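Local coordinates for protein FAD-dependent oxidoreductase (PDB 4KCF) that probably oxygenates the amino nitrogen of a dTDP-linked keto sugar with the help of a bound flavin, a step toward the sugar kijanose, at residues T83-L88 / E130-D135; F223-N228 / G238-V243; N264-A269 / D343-G348; D291-A296 / L374-G379. All coordinates share one frame; numbering follows the deposited sequence.

Contact 1: residues T83-L88 / E130-D135; sequences TVPAEL and EWRHGD. With AKM ([(2R,4S,6R)-4-azanyl-4,6-dimethyl-5,5-bis(oxidanyl)oxan-2-yl] [[(2R,3S,5R)-5-[5-methyl-2,4-bis(oxidanylidene)pyrimidin-1-yl]-3-oxidanyl-oxolan-2-yl]methoxy-oxidanyl-phosphoryl] hydrogen phosphate), chain B.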
# COMPACT_ATOMS: atom_id res chain seq x y z
N THR A 83 10.96 8.18 0.78
CA THR A 83 9.94 9.23 0.72
C THR A 83 9.93 10.18 1.93
O THR A 83 8.97 10.92 2.16
CB THR A 83 8.51 8.67 0.52
OG1 THR A 83 8.27 7.71 1.56
CG2 THR A 83 8.40 8.00 -0.88
N VAL A 84 11.01 10.19 2.70
CA VAL A 84 11.15 11.23 3.74
C VAL A 84 11.58 12.54 3.07
O VAL A 84 12.42 12.47 2.18
CB VAL A 84 12.20 10.81 4.77
CG1 VAL A 84 12.35 11.89 5.85
CG2 VAL A 84 11.81 9.48 5.39
N PRO A 85 11.00 13.69 3.44
CA PRO A 85 11.53 14.93 2.85
C PRO A 85 13.04 15.06 2.82
O PRO A 85 13.74 14.58 3.73
CB PRO A 85 10.89 16.02 3.70
CG PRO A 85 9.53 15.44 3.96
CD PRO A 85 9.80 13.98 4.25
N ALA A 86 13.53 15.65 1.74
CA ALA A 86 14.95 15.91 1.62
C ALA A 86 15.45 16.71 2.83
O ALA A 86 16.55 16.44 3.31
CB ALA A 86 15.25 16.69 0.31
N GLU A 87 14.64 17.66 3.29
CA GLU A 87 14.97 18.56 4.40
C GLU A 87 15.32 17.73 5.61
O GLU A 87 15.99 18.26 6.48
CB GLU A 87 13.80 19.43 4.88
CG GLU A 87 13.23 20.44 3.89
CD GLU A 87 12.35 19.80 2.80
OE1 GLU A 87 11.29 20.39 2.46
OE2 GLU A 87 12.71 18.72 2.28
N LEU A 88 14.87 16.48 5.70
CA LEU A 88 15.08 15.67 6.89
C LEU A 88 16.04 14.54 6.66
O LEU A 88 16.11 13.60 7.46
CB LEU A 88 13.77 15.11 7.43
CG LEU A 88 12.71 16.10 7.91
CD1 LEU A 88 11.49 15.31 8.39
CD2 LEU A 88 13.18 17.02 9.04
N GLU A 130 1.84 15.43 7.58
CA GLU A 130 1.67 15.74 9.01
C GLU A 130 2.73 16.80 9.36
O GLU A 130 2.40 17.84 9.88
CB GLU A 130 1.80 14.49 9.88
CG GLU A 130 0.73 13.42 9.67
CD GLU A 130 -0.67 13.82 10.13
OE1 GLU A 130 -1.66 13.10 9.86
OE2 GLU A 130 -0.78 14.86 10.79
N TRP A 131 3.98 16.55 8.98
CA TRP A 131 5.11 17.42 9.25
C TRP A 131 4.94 18.85 8.77
O TRP A 131 5.24 19.77 9.52
CB TRP A 131 6.40 16.82 8.71
CG TRP A 131 7.65 17.60 8.99
CD1 TRP A 131 8.20 17.86 10.22
CD2 TRP A 131 8.55 18.18 8.03
NE1 TRP A 131 9.36 18.56 10.09
CE2 TRP A 131 9.61 18.78 8.76
CE3 TRP A 131 8.57 18.24 6.63
CZ2 TRP A 131 10.67 19.44 8.13
CZ3 TRP A 131 9.63 18.91 6.01
CH2 TRP A 131 10.67 19.50 6.77
N ARG A 132 4.45 19.04 7.55
CA ARG A 132 4.28 20.37 6.97
C ARG A 132 2.98 21.04 7.41
O ARG A 132 2.88 22.26 7.32
CB ARG A 132 4.29 20.33 5.43
CG ARG A 132 5.42 19.54 4.78
CD ARG A 132 5.56 19.78 3.27
NE ARG A 132 6.41 18.78 2.62
CZ ARG A 132 7.72 18.88 2.38
NH1 ARG A 132 8.37 17.90 1.77
NH2 ARG A 132 8.41 19.95 2.74
N HIS A 133 1.97 20.29 7.85
CA HIS A 133 0.62 20.87 7.94
C HIS A 133 -0.21 20.58 9.18
O HIS A 133 -1.30 21.11 9.35
CB HIS A 133 -0.26 20.49 6.74
CG HIS A 133 0.29 20.93 5.42
ND1 HIS A 133 0.18 22.22 4.96
CD2 HIS A 133 0.98 20.25 4.47
CE1 HIS A 133 0.79 22.33 3.80
NE2 HIS A 133 1.28 21.15 3.47
N GLY A 134 0.26 19.70 10.05
CA GLY A 134 -0.55 19.39 11.22
C GLY A 134 -0.14 20.32 12.35
O GLY A 134 0.83 21.08 12.22
N ASP A 135 -0.91 20.26 13.43
CA ASP A 135 -0.61 20.93 14.70
C ASP A 135 0.75 20.52 15.29
O ASP A 135 1.47 19.69 14.72
CB ASP A 135 -1.79 20.74 15.66
CG ASP A 135 -1.84 19.37 16.29
OD1 ASP A 135 -0.90 18.56 16.09
OD2 ASP A 135 -2.83 19.12 17.02
O2P AKM B . -5.20 6.41 4.92
P AKM B . -5.16 7.31 6.16
O1P AKM B . -6.46 7.67 6.83
OPP AKM B . -4.28 6.61 7.29
P2 AKM B . -2.90 5.82 7.15
O3P AKM B . -2.35 5.82 8.57
O1 AKM B . -3.34 4.31 6.82
C1 AKM B . -3.19 3.68 5.56
C2 AKM B . -4.09 2.43 5.50
C3 AKM B . -3.66 1.53 4.34
C3M AKM B . -4.29 2.23 3.13
N3 AKM B . -4.24 0.19 4.46
C4 AKM B . -2.14 1.29 4.28
O4A AKM B . -1.76 0.21 5.14
O4B AKM B . -1.77 0.84 2.96
C5 AKM B . -1.22 2.31 4.95
C6 AKM B . 0.14 2.63 4.37
O5 AKM B . -1.79 3.47 5.55
O4P AKM B . -1.95 6.29 6.06
O5' AKM B . -4.42 8.67 5.72
C5' AKM B . -4.31 9.69 6.71
C4' AKM B . -3.01 10.37 6.36
C3' AKM B . -2.58 11.44 7.38
O3' AKM B . -1.61 10.85 8.24
C2' AKM B . -1.92 12.54 6.56
C1' AKM B . -2.24 12.21 5.10
O4' AKM B . -3.15 11.09 5.13
N11 AKM B . -2.81 13.28 4.29
C21 AKM B . -2.21 13.62 3.15
O21 AKM B . -1.04 13.01 2.82
N31 AKM B . -2.67 14.57 2.33
C41 AKM B . -3.82 15.19 2.65
O41 AKM B . -4.35 16.15 1.86
C51 AKM B . -4.55 14.82 3.88
C5A AKM B . -5.85 15.51 4.21
C61 AKM B . -3.98 13.84 4.67
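Arg132 and Glu87 join the helix end to the loop by a salt bridge: NH2 of Arg132 donates to OE1 of Glu87 over 2.9 Å, with a nearly straight N-H...O angle of 168°. The oxygen lies in the guanidinium plane, at its edge, but the donor reaches it from above the carboxylate plane, and the two flat groups are turned 43° against each other. NH1 of Arg132 has an apolar neighbour on the loop, lying 3.5 Å from CG of Pro85.

Trp131, its CG opposite the backbone N (chi1 -177°), extends its indole alongside this pair. Leu88 covers one face, with CD1 4.1 Å from the centroid of the six-membered ring in a CH-pi contact, and with CD2 3.6 Å from CZ2 of Trp131. CB of Pro85 comes within 3.9 Å of CZ3 of Trp131, while CG of Glu87 meets the indole edge in plane. The indole NE1 is satisfied from helix 136-151, by OE2 of Glu143. Replacing Trp131 with an alanine is likely to open a gap against Pro85 and Leu88 and to leave Glu143 OE2 without this donor.

Glu130 serves the ligand: its OE1 accepts from O3' of the dTDP-sugar AKM at 2.8 Å and also pairs with Arg257. The backbone O of Glu130 takes both His133 N and Gly134 N. A solvent-exposed charge pair and apolar cover on the tryptophan thus probably steady the last turn of helix 111-133, where Glu130, the residue just before Trp131, offers its carboxylate to the ligand.

Contact 2: residues F223-N228 / G238-V243; sequences FTVLDN and GTVDIV. With FMN (flavin mononucleotide), chain C.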
# COMPACT_ATOMS: atom_id res chain seq x y z
N PHE A 223 1.51 -5.29 23.89
CA PHE A 223 1.47 -5.28 22.44
C PHE A 223 2.11 -6.56 21.96
O PHE A 223 3.29 -6.71 22.24
CB PHE A 223 2.25 -4.09 21.84
CG PHE A 223 2.35 -4.13 20.33
CD1 PHE A 223 1.20 -4.19 19.55
CD2 PHE A 223 3.58 -4.11 19.69
CE1 PHE A 223 1.27 -4.24 18.15
CE2 PHE A 223 3.68 -4.17 18.29
CZ PHE A 223 2.52 -4.23 17.52
N THR A 224 1.35 -7.44 21.28
CA THR A 224 1.87 -8.66 20.67
C THR A 224 1.70 -8.75 19.14
O THR A 224 0.60 -8.53 18.63
CB THR A 224 1.14 -9.90 21.23
OG1 THR A 224 1.09 -9.78 22.66
CG2 THR A 224 1.86 -11.23 20.88
N VAL A 225 2.77 -9.12 18.43
CA VAL A 225 2.75 -9.42 17.01
C VAL A 225 2.59 -10.93 16.84
O VAL A 225 3.46 -11.68 17.25
CB VAL A 225 4.02 -8.90 16.30
CG1 VAL A 225 3.93 -9.11 14.79
CG2 VAL A 225 4.20 -7.42 16.57
N LEU A 226 1.48 -11.37 16.23
CA LEU A 226 1.23 -12.79 16.03
C LEU A 226 1.99 -13.32 14.80
O LEU A 226 2.74 -12.60 14.13
CB LEU A 226 -0.28 -13.04 15.97
CG LEU A 226 -1.13 -12.62 17.18
CD1 LEU A 226 -2.62 -13.07 17.13
CD2 LEU A 226 -0.54 -13.18 18.49
N ASP A 227 1.83 -14.60 14.52
CA ASP A 227 2.57 -15.21 13.44
C ASP A 227 1.53 -16.06 12.68
O ASP A 227 1.81 -17.21 12.37
CB ASP A 227 3.69 -16.09 14.00
CG ASP A 227 4.59 -16.67 12.92
OD1 ASP A 227 4.69 -16.11 11.80
OD2 ASP A 227 5.24 -17.70 13.17
N ASN A 228 0.35 -15.50 12.41
CA ASN A 228 -0.71 -16.32 11.83
C ASN A 228 -1.06 -15.87 10.40
O ASN A 228 -2.24 -15.80 10.08
CB ASN A 228 -1.94 -16.11 12.71
CG ASN A 228 -2.34 -14.63 12.73
OD1 ASN A 228 -1.49 -13.76 12.59
ND2 ASN A 228 -3.62 -14.36 12.83
N GLY A 238 4.14 -10.74 5.42
CA GLY A 238 4.18 -10.54 6.87
C GLY A 238 2.88 -10.00 7.44
O GLY A 238 2.91 -9.20 8.38
N THR A 239 1.77 -10.45 6.85
CA THR A 239 0.48 -9.79 7.02
C THR A 239 -0.30 -10.41 8.20
O THR A 239 -1.43 -10.90 8.05
CB THR A 239 -0.30 -9.73 5.66
OG1 THR A 239 0.50 -8.99 4.73
CG2 THR A 239 -1.66 -9.02 5.72
N VAL A 240 0.32 -10.33 9.38
CA VAL A 240 -0.19 -10.94 10.60
C VAL A 240 -1.14 -10.07 11.40
O VAL A 240 -1.37 -8.92 11.06
CB VAL A 240 0.96 -11.38 11.53
CG1 VAL A 240 1.82 -12.36 10.80
CG2 VAL A 240 1.74 -10.11 12.02
N ASP A 241 -1.76 -10.65 12.43
CA ASP A 241 -2.60 -9.87 13.33
C ASP A 241 -1.68 -9.28 14.38
O ASP A 241 -0.62 -9.84 14.65
CB ASP A 241 -3.61 -10.78 14.02
CG ASP A 241 -4.79 -11.13 13.13
OD1 ASP A 241 -4.69 -11.14 11.88
OD2 ASP A 241 -5.88 -11.34 13.70
N ILE A 242 -2.10 -8.17 14.99
CA ILE A 242 -1.42 -7.63 16.18
C ILE A 242 -2.45 -7.40 17.28
O ILE A 242 -3.59 -7.01 17.01
CB ILE A 242 -0.60 -6.36 15.84
CG1 ILE A 242 -1.55 -5.21 15.49
CG2 ILE A 242 0.38 -6.66 14.72
CD1 ILE A 242 -0.89 -4.09 14.75
N VAL A 243 -2.06 -7.68 18.53
CA VAL A 243 -2.96 -7.59 19.67
C VAL A 243 -2.54 -6.49 20.65
O VAL A 243 -1.35 -6.31 20.88
CB VAL A 243 -3.06 -8.96 20.37
CG1 VAL A 243 -4.01 -8.88 21.57
CG2 VAL A 243 -3.52 -10.02 19.36
N1 FMN C . -4.54 -3.22 5.87
C2 FMN C . -3.82 -2.37 6.65
O2 FMN C . -4.48 -1.49 7.27
N3 FMN C . -2.46 -2.46 6.71
C4 FMN C . -1.87 -3.47 6.03
O4 FMN C . -0.52 -3.60 6.08
C4A FMN C . -2.61 -4.34 5.20
N5 FMN C . -2.04 -5.35 4.47
C5A FMN C . -2.83 -6.20 3.75
C6 FMN C . -2.22 -7.23 3.02
C7 FMN C . -3.01 -8.10 2.25
C7M FMN C . -2.36 -9.22 1.48
C8 FMN C . -4.48 -7.95 2.22
C8M FMN C . -5.40 -8.85 1.42
C9 FMN C . -5.02 -6.91 2.96
C9A FMN C . -4.22 -6.03 3.72
N10 FMN C . -4.80 -5.04 4.45
C10 FMN C . -3.99 -4.20 5.14
C1' FMN C . -6.26 -4.80 4.57
C2' FMN C . -7.31 -4.58 3.49
O2' FMN C . -6.89 -3.25 3.17
C3' FMN C . -8.84 -4.76 3.75
O3' FMN C . -9.35 -4.07 4.92
C4' FMN C . -9.56 -6.14 3.81
O4' FMN C . -8.99 -7.38 3.32
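Asn228 is held with CG between its own backbone N and carbonyl carbon (chi1 59°), which carries its amide over Val240 and Asp241; Phe223, with CG opposite the backbone N (chi1 174°), brings its ring back to Ile242. OD1 of Asn228 then accepts from Asp241 N at 3.1 Å, in the amide plane and on a lone pair, at a straight 170°. The Asp241 carboxylate stands almost perpendicular to that amide, its oxygens engaged by Thr185 and Arg183.

Strands 223-225 and 240-243 run antiparallel. Thr224 and Val243 form a hydrogen-bonded pair, Thr224 N to Val243 O at 3.0 Å and Val243 N to Thr224 O at 2.8 Å, and Leu226 N continues the pairing to Asp241 O at 3.0 Å. Val225 and Ile242 are a non-hydrogen-bonded pair whose side chains share one sheet face. CG1 of Val225 also packs 3.7 Å from CG2 of Val240, and CE1 of Phe223 lies 3.7 Å from CB of Ile242.

Next to Val240 in the chain, CG2 of Thr239 rests 3.3 Å from C6 of the flavin. This is an antiparallel strand pair of the beta-rich middle domain of the acyl-CoA dehydrogenase fold, with one end at the flavin site.

Contact 3: residues N264-A269 / D343-G348; sequences NDAVLA and DMDERG. With AKM ([(2R,4S,6R)-4-azanyl-4,6-dimethyl-5,5-bis(oxidanyl)oxan-2-yl] [[(2R,3S,5R)-5-[5-methyl-2,4-bis(oxidanylidene)pyrimidin-1-yl]-3-oxidanyl-oxolan-2-yl]methoxy-oxidanyl-phosphoryl] hydrogen phosphate), chain B.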
# COMPACT_ATOMS: atom_id res chain seq x y z
N ASN A 264 -16.72 14.65 6.17
CA ASN A 264 -15.92 15.62 5.45
C ASN A 264 -15.13 14.85 4.41
O ASN A 264 -14.27 14.03 4.73
CB ASN A 264 -15.00 16.45 6.35
CG ASN A 264 -14.12 15.59 7.22
OD1 ASN A 264 -14.47 14.44 7.52
ND2 ASN A 264 -12.95 16.11 7.62
N ASP A 265 -15.46 15.12 3.16
CA ASP A 265 -14.86 14.48 2.01
C ASP A 265 -13.37 14.80 1.94
O ASP A 265 -12.63 14.16 1.19
CB ASP A 265 -15.61 14.89 0.75
CG ASP A 265 -16.96 14.21 0.62
OD1 ASP A 265 -17.24 13.19 1.29
OD2 ASP A 265 -17.79 14.68 -0.19
N ALA A 266 -12.95 15.78 2.74
CA ALA A 266 -11.58 16.23 2.73
C ALA A 266 -10.64 15.11 3.17
O ALA A 266 -9.51 15.05 2.68
CB ALA A 266 -11.41 17.50 3.59
N VAL A 267 -11.07 14.21 4.05
CA VAL A 267 -10.24 13.08 4.45
C VAL A 267 -9.90 12.13 3.30
O VAL A 267 -8.96 11.33 3.45
CB VAL A 267 -10.82 12.18 5.55
CG1 VAL A 267 -10.96 12.96 6.82
CG2 VAL A 267 -12.15 11.56 5.14
N LEU A 268 -10.64 12.20 2.20
CA LEU A 268 -10.48 11.26 1.07
C LEU A 268 -9.14 11.52 0.43
O LEU A 268 -8.55 10.58 -0.11
CB LEU A 268 -11.64 11.27 0.06
CG LEU A 268 -13.04 10.92 0.61
CD1 LEU A 268 -14.15 11.21 -0.39
CD2 LEU A 268 -13.14 9.47 1.07
N ALA A 269 -8.62 12.75 0.55
CA ALA A 269 -7.35 13.06 -0.08
C ALA A 269 -6.26 12.25 0.59
O ALA A 269 -5.41 11.70 -0.13
CB ALA A 269 -7.03 14.52 0.06
N ASP A 343 -11.21 24.30 -2.63
CA ASP A 343 -12.18 23.57 -1.81
C ASP A 343 -11.53 22.20 -1.51
O ASP A 343 -11.27 21.41 -2.42
CB ASP A 343 -13.52 23.47 -2.56
CG ASP A 343 -14.62 22.67 -1.83
OD1 ASP A 343 -15.81 22.78 -2.20
OD2 ASP A 343 -14.40 21.88 -0.90
N MET A 344 -11.24 21.96 -0.23
CA MET A 344 -10.57 20.75 0.26
C MET A 344 -11.48 19.51 0.25
O MET A 344 -11.01 18.39 0.12
CB MET A 344 -10.03 20.98 1.68
CG MET A 344 -8.80 21.89 1.80
SD MET A 344 -7.31 21.45 0.87
CE MET A 344 -6.52 20.30 1.98
N ASP A 345 -12.78 19.70 0.40
CA ASP A 345 -13.73 18.61 0.19
C ASP A 345 -13.78 18.17 -1.28
O ASP A 345 -13.74 16.98 -1.57
CB ASP A 345 -15.10 19.04 0.66
CG ASP A 345 -15.20 19.02 2.17
OD1 ASP A 345 -14.34 18.46 2.88
OD2 ASP A 345 -16.22 19.56 2.63
N GLU A 346 -13.80 19.14 -2.19
CA GLU A 346 -13.78 18.81 -3.61
C GLU A 346 -12.48 18.09 -3.99
O GLU A 346 -12.53 17.12 -4.73
CB GLU A 346 -14.02 20.07 -4.47
CG GLU A 346 -14.31 19.86 -5.96
CD GLU A 346 -15.51 18.98 -6.29
OE1 GLU A 346 -16.44 18.70 -5.49
OE2 GLU A 346 -15.51 18.51 -7.45
N ARG A 347 -11.35 18.57 -3.47
CA ARG A 347 -10.05 18.00 -3.72
C ARG A 347 -10.08 16.51 -3.32
O ARG A 347 -9.59 15.65 -4.05
CB ARG A 347 -8.97 18.78 -2.95
CG ARG A 347 -7.60 18.10 -2.83
CD ARG A 347 -6.58 19.03 -2.17
NE ARG A 347 -5.27 18.41 -1.97
CZ ARG A 347 -4.91 17.78 -0.84
NH1 ARG A 347 -3.68 17.28 -0.75
NH2 ARG A 347 -5.76 17.65 0.19
N GLY A 348 -10.70 16.24 -2.17
CA GLY A 348 -10.88 14.91 -1.61
C GLY A 348 -11.67 13.98 -2.51
O GLY A 348 -11.15 12.93 -2.89
O2P AKM B . -5.20 6.41 4.92
P AKM B . -5.16 7.31 6.16
O1P AKM B . -6.46 7.67 6.83
OPP AKM B . -4.28 6.61 7.29
P2 AKM B . -2.90 5.82 7.15
O3P AKM B . -2.35 5.82 8.57
O1 AKM B . -3.34 4.31 6.82
C1 AKM B . -3.19 3.68 5.56
C2 AKM B . -4.09 2.43 5.50
C3 AKM B . -3.66 1.53 4.34
C3M AKM B . -4.29 2.23 3.13
N3 AKM B . -4.24 0.19 4.46
C4 AKM B . -2.14 1.29 4.28
O4A AKM B . -1.76 0.21 5.14
O4B AKM B . -1.77 0.84 2.96
C5 AKM B . -1.22 2.31 4.95
C6 AKM B . 0.14 2.63 4.37
O5 AKM B . -1.79 3.47 5.55
O4P AKM B . -1.95 6.29 6.06
O5' AKM B . -4.42 8.67 5.72
C5' AKM B . -4.31 9.69 6.71
C4' AKM B . -3.01 10.37 6.36
C3' AKM B . -2.58 11.44 7.38
O3' AKM B . -1.61 10.85 8.24
C2' AKM B . -1.92 12.54 6.56
C1' AKM B . -2.24 12.21 5.10
O4' AKM B . -3.15 11.09 5.13
N11 AKM B . -2.81 13.28 4.29
C21 AKM B . -2.21 13.62 3.15
O21 AKM B . -1.04 13.01 2.82
N31 AKM B . -2.67 14.57 2.33
C41 AKM B . -3.82 15.19 2.65
O41 AKM B . -4.35 16.15 1.86
C51 AKM B . -4.55 14.82 3.88
C5A AKM B . -5.85 15.51 4.21
C61 AKM B . -3.98 13.84 4.67
O HOH W 1 -8.55 17.49 0.71
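Gly348 and Asp265 meet backbone to backbone, CA of Gly348 directing a CA-H...O contact to O of Asp265 at 3.4 Å; a side chain on Gly348 would run into that carbonyl. A second such contact joins CA of Ala266 to O of Met344, also at 3.4 Å.

Packing is carried by small groups. CB of Ala266 lies against CB of Met344, and CB of Ala269 stands 3.4 Å from NH2 of Arg347.

Polar links run through one water and the arginine. The water donates to O of Met344 at 2.7 Å and, more distantly, to O of Ala266, and it accepts from NH2 of Arg347 at 2.8 Å. Arg347, with an extended chain leaving opposite the backbone N (chi1 166°), presents the edge of its guanidinium to the thymine oxygen O41 of AKM, which accepts from NH1 at 2.9 Å and from NH2 at 2.7 Å. Its NE and NH1 also bind the carbonyls of Leu336 and Ser337, which hold the group's rotation. A leucine in place of Arg347 is likely to leave O41 and the water without these donors and to take from both carbonyls their bonds to this side chain.

The weakly bonded start of helix 267-273 and the start of helix 344-377, N-capped by Asp343, thus line the thymine end of the dTDP-sugar pocket.

Contact 4: residues D291-A296 / L374-G379; sequences DTAVAA and LSLVGG
Ala293 and Ala296 on one helix meet Leu376 and Val377 on the other with no ring, amide, carboxylate or guanidinium among them, so methyl groups and branches do the work that faces and edges do elsewhere. CB of Ala293 touches the leucine, 3.8 Å from CD1 of Leu376 and 4.0 Å from its CB. Val377 brings one branch to the contact: with CG1 anti to the backbone N (chi1 167°), CG2 is left anti to the carbonyl carbon and turned to the contact. That methyl enters between the two alanines, 3.8 Å from CA of Ala293 and 3.9 Å from CB of Ala296, positions one helical turn apart. Because both alanines are so small, the backbones come close, with the CA atoms of Ala293 and Val377 5.7 Å apart.

The junction is apolar throughout, and polar groups nearby are served by other residues. OG1 of Thr292 turns back to the carbonyl of Ala288 in its own helix, while the carbonyls of Leu376 and Val377 at the end of their helix both accept from Arg300. Gly378 leaves the helix with positive phi (97°), and its N still donates to O of Leu374.

Within the helical C-terminal domain, far from the bound ligands, helix 279-298 here packs on the last turn of helix 344-377. Leu376 also reaches Ala308, Val312 and Ile315 of helix 306-338, and Thr292 and Val377 both rest on Leu388 of helix 387-394.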
# COMPACT_ATOMS: atom_id res chain seq x y z
N ASP A 291 6.12 -10.85 -19.39
CA ASP A 291 7.54 -11.00 -19.71
C ASP A 291 7.84 -12.47 -19.67
O ASP A 291 8.51 -12.97 -20.55
CB ASP A 291 8.41 -10.35 -18.63
CG ASP A 291 8.40 -8.86 -18.75
OD1 ASP A 291 7.90 -8.31 -19.74
OD2 ASP A 291 8.83 -8.19 -17.80
N THR A 292 7.33 -13.16 -18.66
CA THR A 292 7.40 -14.61 -18.58
C THR A 292 6.74 -15.36 -19.72
O THR A 292 7.32 -16.31 -20.23
CB THR A 292 6.69 -15.12 -17.32
OG1 THR A 292 7.32 -14.46 -16.21
CG2 THR A 292 6.84 -16.61 -17.17
N ALA A 293 5.51 -14.97 -20.08
CA ALA A 293 4.86 -15.62 -21.18
C ALA A 293 5.63 -15.41 -22.49
O ALA A 293 5.74 -16.32 -23.31
CB ALA A 293 3.40 -15.11 -21.33
N VAL A 294 6.19 -14.22 -22.68
CA VAL A 294 6.76 -13.88 -24.00
C VAL A 294 8.09 -14.62 -24.09
O VAL A 294 8.41 -15.19 -25.13
CB VAL A 294 6.84 -12.33 -24.20
CG1 VAL A 294 7.85 -11.85 -25.29
CG2 VAL A 294 5.46 -11.76 -24.44
N ALA A 295 8.84 -14.70 -22.99
CA ALA A 295 10.11 -15.43 -22.92
C ALA A 295 9.87 -16.90 -23.20
O ALA A 295 10.64 -17.48 -23.98
CB ALA A 295 10.82 -15.23 -21.57
N ALA A 296 8.79 -17.47 -22.64
CA ALA A 296 8.37 -18.84 -22.93
C ALA A 296 8.08 -19.13 -24.41
O ALA A 296 8.53 -20.16 -24.94
CB ALA A 296 7.16 -19.29 -22.06
N LEU A 374 -1.06 -17.63 -18.55
CA LEU A 374 -0.97 -19.06 -18.27
C LEU A 374 -1.49 -19.74 -19.52
O LEU A 374 -0.97 -20.80 -19.87
CB LEU A 374 -1.81 -19.50 -17.06
CG LEU A 374 -1.11 -19.33 -15.70
CD1 LEU A 374 -1.22 -17.89 -15.19
CD2 LEU A 374 -1.64 -20.23 -14.61
N SER A 375 -2.47 -19.16 -20.21
CA SER A 375 -2.89 -19.76 -21.50
C SER A 375 -1.77 -19.80 -22.53
O SER A 375 -1.72 -20.74 -23.31
CB SER A 375 -4.14 -19.12 -22.11
OG SER A 375 -5.27 -19.32 -21.27
N LEU A 376 -0.90 -18.79 -22.55
CA LEU A 376 0.24 -18.78 -23.48
C LEU A 376 1.31 -19.81 -23.16
O LEU A 376 1.93 -20.38 -24.07
CB LEU A 376 0.95 -17.43 -23.45
CG LEU A 376 0.21 -16.44 -24.33
CD1 LEU A 376 0.86 -15.08 -24.10
CD2 LEU A 376 0.43 -16.95 -25.78
N VAL A 377 1.62 -19.96 -21.88
CA VAL A 377 2.66 -20.86 -21.47
C VAL A 377 2.13 -22.29 -21.49
O VAL A 377 2.87 -23.19 -21.83
CB VAL A 377 3.09 -20.47 -20.07
CG1 VAL A 377 3.95 -21.60 -19.52
CG2 VAL A 377 3.84 -19.13 -20.08
N GLY A 378 0.90 -22.53 -21.05
CA GLY A 378 0.36 -23.89 -21.12
C GLY A 378 0.58 -24.53 -19.76
O GLY A 378 0.80 -23.79 -18.79
N GLY A 379 0.56 -25.88 -19.70
CA GLY A 379 0.50 -26.62 -18.41
C GLY A 379 1.70 -26.53 -17.48
O GLY A 379 1.58 -26.70 -16.26

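From the N terminus, contact 1 closes first, joining the loop after helix 68-76 to the end of helix 111-133 across a mainly helical span. Contact 2 follows in series, a short closure of nine residues within the middle-domain sheet. Contacts 3 and 4 then cross: 264-269 and 291-296 come before their partners 343-348 and 374-379, so the two long, mostly helical spans overlap along the chain. Both second segments belong to helix 344-377, and the two contacts, 44 Å apart between centres, hold its opposite ends within the C-terminal domain. Contacts 1 and 3 both touch AKM, while contact 2 reaches the flavin.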